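Local coordinates for protein Cas13d (uncultured Ruminococcus sp, PDB 6IV9) that binds a CRISPR RNA in a binary complex and uses two HEPN domains to mature that RNA and cleave target RNA, at residues 847-852 against 911-916; 855-860 against 887-892. The protein carries 2 engineered substitutions. All blocks are in the same frame, centred on the assembly; numbering follows the deposited sequence.

Contact 1 (847-852 against 911-916); sequences SYFSIY and QLFDRN. With nucleotides of chain B.
Phe-849, in the first turn of helix 848-861, and Phe-913, at the end of the short helix 910-913, bring the two backbones to within 7.8 Å, CA to CA. Their rings carry the whole contact. With chi1 at -180° the Phe-849 ring swings across, and its CD2 lies 3.5 Å from Phe-913 CG, over one face of that ring and off toward its rim. The ring planes stand 58° apart, so the two rings meet obliquely. Phenylalanine suits both buried places: the rings are flat, have no polar atom needing a partner, and offer surfaces to Tyr-745 and, by a cation-pi contact with Phe-913, to Arg-744. Ser-847 caps its helix, OG accepting from Ser-850 N (2.9 Å); the same OG is hydrogen-bonded to Glu-910 OE2, tying this helix start to the helix of Phe-913. This all-helical region is probably the second HEPN domain. Its turn 914-916 bonds A27 of chain B in a way consistent with recognition of adenine: Arg-915 N donates to N1 (3.0 Å), and N6 donates almost straight to Asp-914 OD1 (2.8 Å, 174°). That OD1 also accepts from Asn-916 N, above the carboxylate plane, in an Asx turn that helps to fix the aspartate's rotation. Arg-915, extended from CG to NE, runs along the base and sets its guanidinium over C5, while NH2 bonds a cytosine O2 of the RNA. An alanine here takes away the guanidinium over the base; the adenine would probably be freer to tilt, and the cytosine O2 left without its arginine partner.

Contact 2 (855-860 against 887-892); sequences VMQRCI and KDFVKA
Gln-857 and Phe-889 are the main meeting point of two helices in what is probably the second HEPN domain, an all-helical fold. Helices 855-860 and 887-892 cross at 71°, and their axes stay 11.1 Å apart, so long side chains must bridge the gap. The tight part lies where the glutamine runs past the phenylalanine in the opposite direction, Gln-857 CG and CD each 3.5 Å from Phe-889 CD2. Amide and ring planes are 39° apart; CB, CG and CD of the glutamine meet the ring, and this packing, together with hydrogen bonds at both amide atoms, lets a polar residue be buried. Phe-889 reaches across because its CG stands anti to its backbone N (chi1 -162°); Tyr-875 stacks on the same ring. Packing thins toward Ile-860, whose CG2 meets Phe-889 CZ, the far corner of the ring, at 4.1 Å before the rest of the side chain turns off. On the solvent side, Lys-887 and Asp-888 are exposed, as suits their charges, and miss the other helix. Between the helices, Gln-857 NE2 makes a close van der Waals contact with Val-890 CG2 (3.3 Å), while OE1 accepts a hydrogen bond from the backbone N of Thr-886.

Both contacts are buried and both draw on helix 848-861: contact 1 uses its first turns, contact 2 its last. Their centres are 14 Å apart, and contact 1 lies nearer the chain's centre in space (about 18 Å against about 26 Å, centre to centre). Tyr-885 joins their surroundings, touching Ser-850 of the one and Gln-857 and Val-890 of the other. The chemistry follows position. At 847-852 against 911-916 a small, purely aromatic pair sits beside a turn that hydrogen-bonds the RNA. Contact 2, about 9 Å from the nucleic acid at its nearest atom, buries twice the area in plain helix packing, with a glutamine whose aliphatic part packs on a ring and whose amide is hydrogen-bonded.

Contact 1 (847-852 against 911-916)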
loop_
_atom_site.group_PDB
_atom_site.type_symbol
_atom_site.label_atom_id
_atom_site.label_comp_id
_atom_site.label_asym_id
_atom_site.label_seq_id
_atom_site.Cartn_x
_atom_site.Cartn_y
_atom_site.Cartn_z
ATOM N N SER A 847 -19.340 -5.659 10.450
ATOM C CA SER A 847 -17.886 -5.489 10.233
ATOM C C SER A 847 -17.481 -5.935 8.829
ATOM O O SER A 847 -18.129 -6.781 8.270
ATOM C CB SER A 847 -17.102 -6.216 11.263
ATOM O OG SER A 847 -17.131 -7.599 11.032
ATOM N N TYR A 848 -16.360 -5.412 8.347
ATOM C CA TYR A 848 -15.830 -5.849 7.036
ATOM C C TYR A 848 -15.446 -7.323 7.147
ATOM O O TYR A 848 -15.645 -8.076 6.235
ATOM C CB TYR A 848 -14.702 -4.927 6.594
ATOM C CG TYR A 848 -15.198 -3.573 6.177
ATOM C CD1 TYR A 848 -16.075 -3.439 5.125
ATOM C CD2 TYR A 848 -14.816 -2.437 6.851
ATOM C CE1 TYR A 848 -16.549 -2.207 4.734
ATOM C CE2 TYR A 848 -15.271 -1.192 6.468
ATOM C CZ TYR A 848 -16.136 -1.075 5.402
ATOM O OH TYR A 848 -16.580 0.145 5.033
ATOM N N PHE A 849 -14.905 -7.693 8.294
ATOM C CA PHE A 849 -14.482 -9.094 8.501
ATOM C C PHE A 849 -15.700 -10.011 8.373
ATOM O O PHE A 849 -15.614 -10.979 7.670
ATOM C CB PHE A 849 -13.878 -9.236 9.895
ATOM C CG PHE A 849 -13.391 -10.613 10.253
ATOM C CD1 PHE A 849 -14.243 -11.546 10.808
ATOM C CD2 PHE A 849 -12.072 -10.976 10.069
ATOM C CE1 PHE A 849 -13.788 -12.804 11.149
ATOM C CE2 PHE A 849 -11.623 -12.240 10.402
ATOM C CZ PHE A 849 -12.484 -13.148 10.943
ATOM N N SER A 850 -16.804 -9.672 9.024
ATOM C CA SER A 850 -18.004 -10.542 8.919
ATOM C C SER A 850 -18.581 -10.545 7.501
ATOM O O SER A 850 -19.081 -11.553 7.092
ATOM C CB SER A 850 -19.033 -10.315 9.980
ATOM O OG SER A 850 -19.376 -8.973 10.041
ATOM N N ILE A 851 -18.550 -9.416 6.809
ATOM C CA ILE A 851 -19.071 -9.419 5.419
ATOM C C ILE A 851 -18.198 -10.338 4.574
ATOM O O ILE A 851 -18.713 -11.150 3.885
ATOM C CB ILE A 851 -19.066 -8.006 4.827
ATOM C CG1 ILE A 851 -20.004 -7.072 5.582
ATOM C CG2 ILE A 851 -19.370 -8.050 3.347
ATOM C CD1 ILE A 851 -19.870 -5.638 5.182
ATOM N N TYR A 852 -16.891 -10.194 4.699
ATOM C CA TYR A 852 -15.971 -10.972 3.847
ATOM C C TYR A 852 -16.159 -12.469 4.081
ATOM O O TYR A 852 -16.276 -13.201 3.143
ATOM C CB TYR A 852 -14.546 -10.589 4.239
ATOM C CG TYR A 852 -13.470 -11.351 3.521
ATOM C CD1 TYR A 852 -12.957 -10.901 2.323
ATOM C CD2 TYR A 852 -12.945 -12.505 4.045
ATOM C CE1 TYR A 852 -11.968 -11.591 1.655
ATOM C CE2 TYR A 852 -11.958 -13.210 3.391
ATOM C CZ TYR A 852 -11.468 -12.756 2.190
ATOM O OH TYR A 852 -10.494 -13.449 1.568
ATOM N N GLN A 911 -12.107 -10.188 16.609
ATOM C CA GLN A 911 -11.585 -9.200 17.584
ATOM C C GLN A 911 -10.084 -8.962 17.403
ATOM O O GLN A 911 -9.644 -7.923 17.792
ATOM C CB GLN A 911 -11.979 -9.558 19.014
ATOM C CG GLN A 911 -13.456 -9.876 19.153
ATOM C CD GLN A 911 -13.706 -11.364 19.111
ATOM O OE1 GLN A 911 -14.001 -11.938 18.082
ATOM N NE2 GLN A 911 -13.575 -12.003 20.267
ATOM N N LEU A 912 -9.342 -9.946 16.922
ATOM C CA LEU A 912 -7.875 -9.800 16.771
ATOM C C LEU A 912 -7.488 -9.352 15.361
ATOM O O LEU A 912 -6.340 -9.071 15.148
ATOM C CB LEU A 912 -7.251 -11.169 17.024
ATOM C CG LEU A 912 -7.456 -11.750 18.415
ATOM C CD1 LEU A 912 -6.678 -13.028 18.575
ATOM C CD2 LEU A 912 -7.065 -10.750 19.471
ATOM N N PHE A 913 -8.433 -9.337 14.441
ATOM C CA PHE A 913 -8.089 -9.110 13.021
ATOM C C PHE A 913 -7.535 -7.724 12.673
ATOM O O PHE A 913 -6.501 -7.661 12.036
ATOM C CB PHE A 913 -9.304 -9.426 12.162
ATOM C CG PHE A 913 -9.092 -9.210 10.695
ATOM C CD1 PHE A 913 -8.424 -10.140 9.932
ATOM C CD2 PHE A 913 -9.561 -8.072 10.081
ATOM C CE1 PHE A 913 -8.242 -9.932 8.581
ATOM C CE2 PHE A 913 -9.382 -7.875 8.728
ATOM C CZ PHE A 913 -8.710 -8.800 7.984
ATOM N N ASP A 914 -8.209 -6.672 13.089
ATOM C CA ASP A 914 -7.805 -5.311 12.677
ATOM C C ASP A 914 -7.081 -4.579 13.805
ATOM O O ASP A 914 -7.661 -4.370 14.837
ATOM C CB ASP A 914 -9.034 -4.524 12.244
ATOM C CG ASP A 914 -8.720 -3.320 11.383
ATOM O OD1 ASP A 914 -7.687 -2.722 11.567
ATOM O OD2 ASP A 914 -9.543 -3.011 10.549
ATOM N N ARG A 915 -5.875 -4.105 13.522
ATOM C CA ARG A 915 -5.063 -3.359 14.512
ATOM C C ARG A 915 -5.756 -2.046 14.889
ATOM O O ARG A 915 -5.475 -1.552 15.944
ATOM C CB ARG A 915 -3.645 -3.112 13.994
ATOM C CG ARG A 915 -3.562 -2.101 12.869
ATOM C CD ARG A 915 -2.214 -1.998 12.184
ATOM N NE ARG A 915 -2.345 -1.158 11.007
ATOM C CZ ARG A 915 -1.655 -1.274 9.880
ATOM N NH1 ARG A 915 -0.728 -2.200 9.748
ATOM N NH2 ARG A 915 -1.899 -0.451 8.884
ATOM N N ASN A 916 -6.616 -1.527 14.023
ATOM C CA ASN A 916 -7.296 -0.223 14.243
ATOM C C ASN A 916 -8.633 -0.377 14.963
ATOM O O ASN A 916 -9.270 0.634 15.204
ATOM C CB ASN A 916 -7.560 0.483 12.923
ATOM C CG ASN A 916 -6.288 0.768 12.173
ATOM O OD1 ASN A 916 -5.382 1.377 12.707
ATOM N ND2 ASN A 916 -6.207 0.290 10.951
ATOM P P A B 27 1.132 -11.518 8.561
ATOM O OP1 A B 27 0.130 -12.277 7.742
ATOM O OP2 A B 27 2.531 -11.930 8.460
ATOM O "O5'" A B 27 1.245 -9.985 8.235
ATOM C "C5'" A B 27 0.009 -9.244 8.140
ATOM C "C4'" A B 27 0.308 -7.834 7.805
ATOM O "O4'" A B 27 -0.910 -7.103 7.665
ATOM C "C3'" A B 27 1.075 -7.077 8.891
ATOM O "O3'" A B 27 2.418 -6.868 8.502
ATOM C "C2'" A B 27 0.365 -5.712 8.981
ATOM O "O2'" A B 27 1.275 -4.627 8.870
ATOM C "C1'" A B 27 -0.607 -5.769 7.791
ATOM N N9 A B 27 -1.837 -5.023 7.998
ATOM C C8 A B 27 -2.316 -4.071 7.136
ATOM N N7 A B 27 -3.385 -3.460 7.567
ATOM C C5 A B 27 -3.644 -4.061 8.794
ATOM C C6 A B 27 -4.666 -3.876 9.742
ATOM N N6 A B 27 -5.642 -2.972 9.609
ATOM N N1 A B 27 -4.617 -4.619 10.875
ATOM C C2 A B 27 -3.639 -5.522 11.000
ATOM N N3 A B 27 -2.663 -5.827 10.151
ATOM C C4 A B 27 -2.711 -5.041 9.061
ATOM P P G B 36 -6.625 3.943 4.280
ATOM O OP1 G B 36 -7.404 3.404 3.122
ATOM O OP2 G B 36 -6.392 5.426 4.361
ATOM O "O5'" G B 36 -7.228 3.630 5.695
ATOM C "C5'" G B 36 -7.643 2.291 5.996
ATOM C "C4'" G B 36 -7.999 2.176 7.457
ATOM O "O4'" G B 36 -6.848 2.466 8.261
ATOM C "C3'" G B 36 -9.083 3.136 7.934
ATOM O "O3'" G B 36 -10.397 2.606 7.805
ATOM C "C2'" G B 36 -8.736 3.353 9.388
ATOM O "O2'" G B 36 -9.180 2.275 10.193
ATOM C "C1'" G B 36 -7.217 3.218 9.380
ATOM N N9 G B 36 -6.567 4.502 9.320
ATOM C C8 G B 36 -6.425 5.329 8.234
ATOM N N7 G B 36 -5.822 6.449 8.524
ATOM C C5 G B 36 -5.595 6.367 9.883
ATOM C C6 G B 36 -4.973 7.282 10.755
ATOM O O6 G B 36 -4.488 8.385 10.491
ATOM N N1 G B 36 -4.921 6.792 12.050
ATOM C C2 G B 36 -5.413 5.581 12.452
ATOM N N2 G B 36 -5.262 5.282 13.739
ATOM N N3 G B 36 -6.001 4.718 11.648
ATOM C C4 G B 36 -6.058 5.175 10.387
ATOM P P C B 1 -8.671 -14.195 23.259
ATOM O OP1 C B 1 -7.685 -14.800 22.321
ATOM O OP2 C B 1 -10.127 -14.375 22.999
ATOM O "O5'" C B 1 -8.452 -12.618 23.322
ATOM C "C5'" C B 1 -7.819 -11.912 24.422
ATOM C "C4'" C B 1 -7.323 -10.602 23.849
ATOM O "O4'" C B 1 -8.362 -9.948 23.126
ATOM C "C3'" C B 1 -6.669 -9.544 24.734
ATOM O "O3'" C B 1 -5.272 -9.438 24.452
ATOM C "C2'" C B 1 -7.362 -8.232 24.307
ATOM O "O2'" C B 1 -6.527 -7.201 23.852
ATOM C "C1'" C B 1 -8.003 -8.613 22.985
ATOM N N1 C B 1 -9.193 -7.865 22.565
ATOM C C2 C B 1 -10.291 -7.746 23.425
ATOM O O2 C B 1 -10.209 -8.206 24.574
ATOM N N3 C B 1 -11.398 -7.104 22.989
ATOM C C4 C B 1 -11.438 -6.610 21.750
ATOM N N4 C B 1 -12.541 -5.972 21.365
ATOM C C5 C B 1 -10.341 -6.731 20.855
ATOM C C6 C B 1 -9.258 -7.375 21.292
#

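Contact 2 (855-860 against 887-892)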
loop_
_atom_site.group_PDB
_atom_site.type_symbol
_atom_site.label_atom_id
_atom_site.label_comp_id
_atom_site.label_asym_id
_atom_site.label_seq_id
_atom_site.Cartn_x
_atom_site.Cartn_y
_atom_site.Cartn_z
ATOM N N VAL A 855 -19.609 -13.852 2.690
ATOM C CA VAL A 855 -19.568 -13.995 1.211
ATOM C C VAL A 855 -18.624 -15.139 0.853
ATOM O O VAL A 855 -18.964 -15.936 0.024
ATOM C CB VAL A 855 -19.147 -12.679 0.534
ATOM C CG1 VAL A 855 -18.971 -12.841 -0.957
ATOM C CG2 VAL A 855 -20.099 -11.547 0.853
ATOM N N MET A 856 -17.487 -15.219 1.522
ATOM C CA MET A 856 -16.514 -16.287 1.207
ATOM C C MET A 856 -17.150 -17.654 1.463
ATOM O O MET A 856 -16.999 -18.508 0.641
ATOM C CB MET A 856 -15.268 -16.158 2.084
ATOM C CG MET A 856 -14.269 -17.253 1.854
ATOM S SD MET A 856 -13.478 -17.234 0.247
ATOM C CE MET A 856 -12.318 -15.894 0.481
ATOM N N GLN A 857 -17.829 -17.818 2.587
ATOM C CA GLN A 857 -18.464 -19.112 2.938
ATOM C C GLN A 857 -19.549 -19.456 1.912
ATOM O O GLN A 857 -19.672 -20.597 1.566
ATOM C CB GLN A 857 -18.906 -19.088 4.397
ATOM C CG GLN A 857 -17.725 -19.079 5.346
ATOM C CD GLN A 857 -18.052 -18.919 6.804
ATOM O OE1 GLN A 857 -19.192 -19.020 7.216
ATOM N NE2 GLN A 857 -17.031 -18.666 7.593
ATOM N N ARG A 858 -20.314 -18.473 1.467
ATOM C CA ARG A 858 -21.341 -18.738 0.434
ATOM C C ARG A 858 -20.658 -19.194 -0.856
ATOM O O ARG A 858 -21.158 -20.082 -1.487
ATOM C CB ARG A 858 -22.201 -17.496 0.214
ATOM C CG ARG A 858 -23.140 -17.198 1.368
ATOM C CD ARG A 858 -24.209 -18.255 1.555
ATOM N NE ARG A 858 -24.908 -18.531 0.323
ATOM C CZ ARG A 858 -25.968 -17.873 -0.097
ATOM N NH1 ARG A 858 -26.465 -16.879 0.606
ATOM N NH2 ARG A 858 -26.530 -18.202 -1.234
ATOM N N CYS A 859 -19.551 -18.558 -1.228
ATOM C CA CYS A 859 -18.825 -18.946 -2.454
ATOM C C CYS A 859 -18.271 -20.363 -2.301
ATOM O O CYS A 859 -18.300 -21.098 -3.252
ATOM C CB CYS A 859 -17.655 -18.012 -2.725
ATOM S SG CYS A 859 -18.105 -16.311 -3.148
ATOM N N ILE A 860 -17.721 -20.688 -1.145
ATOM C CA ILE A 860 -17.118 -22.037 -0.929
ATOM C C ILE A 860 -18.185 -23.134 -0.986
ATOM O O ILE A 860 -17.902 -24.175 -1.532
ATOM C CB ILE A 860 -16.360 -22.098 0.408
ATOM C CG1 ILE A 860 -15.194 -21.115 0.462
ATOM C CG2 ILE A 860 -15.911 -23.510 0.710
ATOM C CD1 ILE A 860 -13.994 -21.575 -0.268
ATOM N N LYS A 887 -18.238 -19.034 12.758
ATOM C CA LYS A 887 -16.892 -18.852 13.348
ATOM C C LYS A 887 -16.041 -20.110 13.198
ATOM O O LYS A 887 -14.906 -19.985 12.841
ATOM C CB LYS A 887 -17.017 -18.380 14.792
ATOM C CG LYS A 887 -17.590 -16.987 14.924
ATOM C CD LYS A 887 -17.513 -16.403 16.295
ATOM C CE LYS A 887 -18.184 -15.052 16.359
ATOM N NZ LYS A 887 -17.975 -14.379 17.659
ATOM N N ASP A 888 -16.619 -21.277 13.429
ATOM C CA ASP A 888 -15.876 -22.555 13.309
ATOM C C ASP A 888 -15.417 -22.789 11.874
ATOM O O ASP A 888 -14.453 -23.483 11.703
ATOM C CB ASP A 888 -16.694 -23.724 13.835
ATOM C CG ASP A 888 -16.651 -23.831 15.339
ATOM O OD1 ASP A 888 -16.072 -22.949 15.976
ATOM O OD2 ASP A 888 -17.203 -24.793 15.843
ATOM N N PHE A 889 -16.208 -22.353 10.907
ATOM C CA PHE A 889 -15.904 -22.522 9.468
ATOM C C PHE A 889 -14.664 -21.698 9.101
ATOM O O PHE A 889 -13.876 -22.130 8.319
ATOM C CB PHE A 889 -17.160 -22.207 8.660
ATOM C CG PHE A 889 -17.197 -22.712 7.247
ATOM C CD1 PHE A 889 -16.194 -23.505 6.739
ATOM C CD2 PHE A 889 -18.246 -22.374 6.417
ATOM C CE1 PHE A 889 -16.248 -23.950 5.433
ATOM C CE2 PHE A 889 -18.288 -22.812 5.110
ATOM C CZ PHE A 889 -17.286 -23.594 4.620
ATOM N N VAL A 890 -14.550 -20.505 9.672
ATOM C CA VAL A 890 -13.361 -19.645 9.418
ATOM C C VAL A 890 -12.129 -20.382 9.945
ATOM O O VAL A 890 -11.172 -20.475 9.242
ATOM C CB VAL A 890 -13.517 -18.280 10.117
ATOM C CG1 VAL A 890 -12.256 -17.454 10.010
ATOM C CG2 VAL A 890 -14.705 -17.500 9.604
ATOM N N LYS A 891 -12.211 -20.923 11.152
ATOM C CA LYS A 891 -11.061 -21.638 11.756
ATOM C C LYS A 891 -10.681 -22.858 10.915
ATOM O O LYS A 891 -9.520 -23.089 10.741
ATOM C CB LYS A 891 -11.379 -21.998 13.204
ATOM C CG LYS A 891 -11.790 -20.817 14.057
ATOM C CD LYS A 891 -11.569 -21.018 15.516
ATOM C CE LYS A 891 -12.571 -21.951 16.149
ATOM N NZ LYS A 891 -12.178 -22.349 17.521
ATOM N N ALA A 892 -11.663 -23.610 10.439
ATOM C CA ALA A 892 -11.381 -24.794 9.607
ATOM C C ALA A 892 -10.711 -24.354 8.305
ATOM O O ALA A 892 -9.716 -24.927 7.926
ATOM C CB ALA A 892 -12.675 -25.494 9.324
#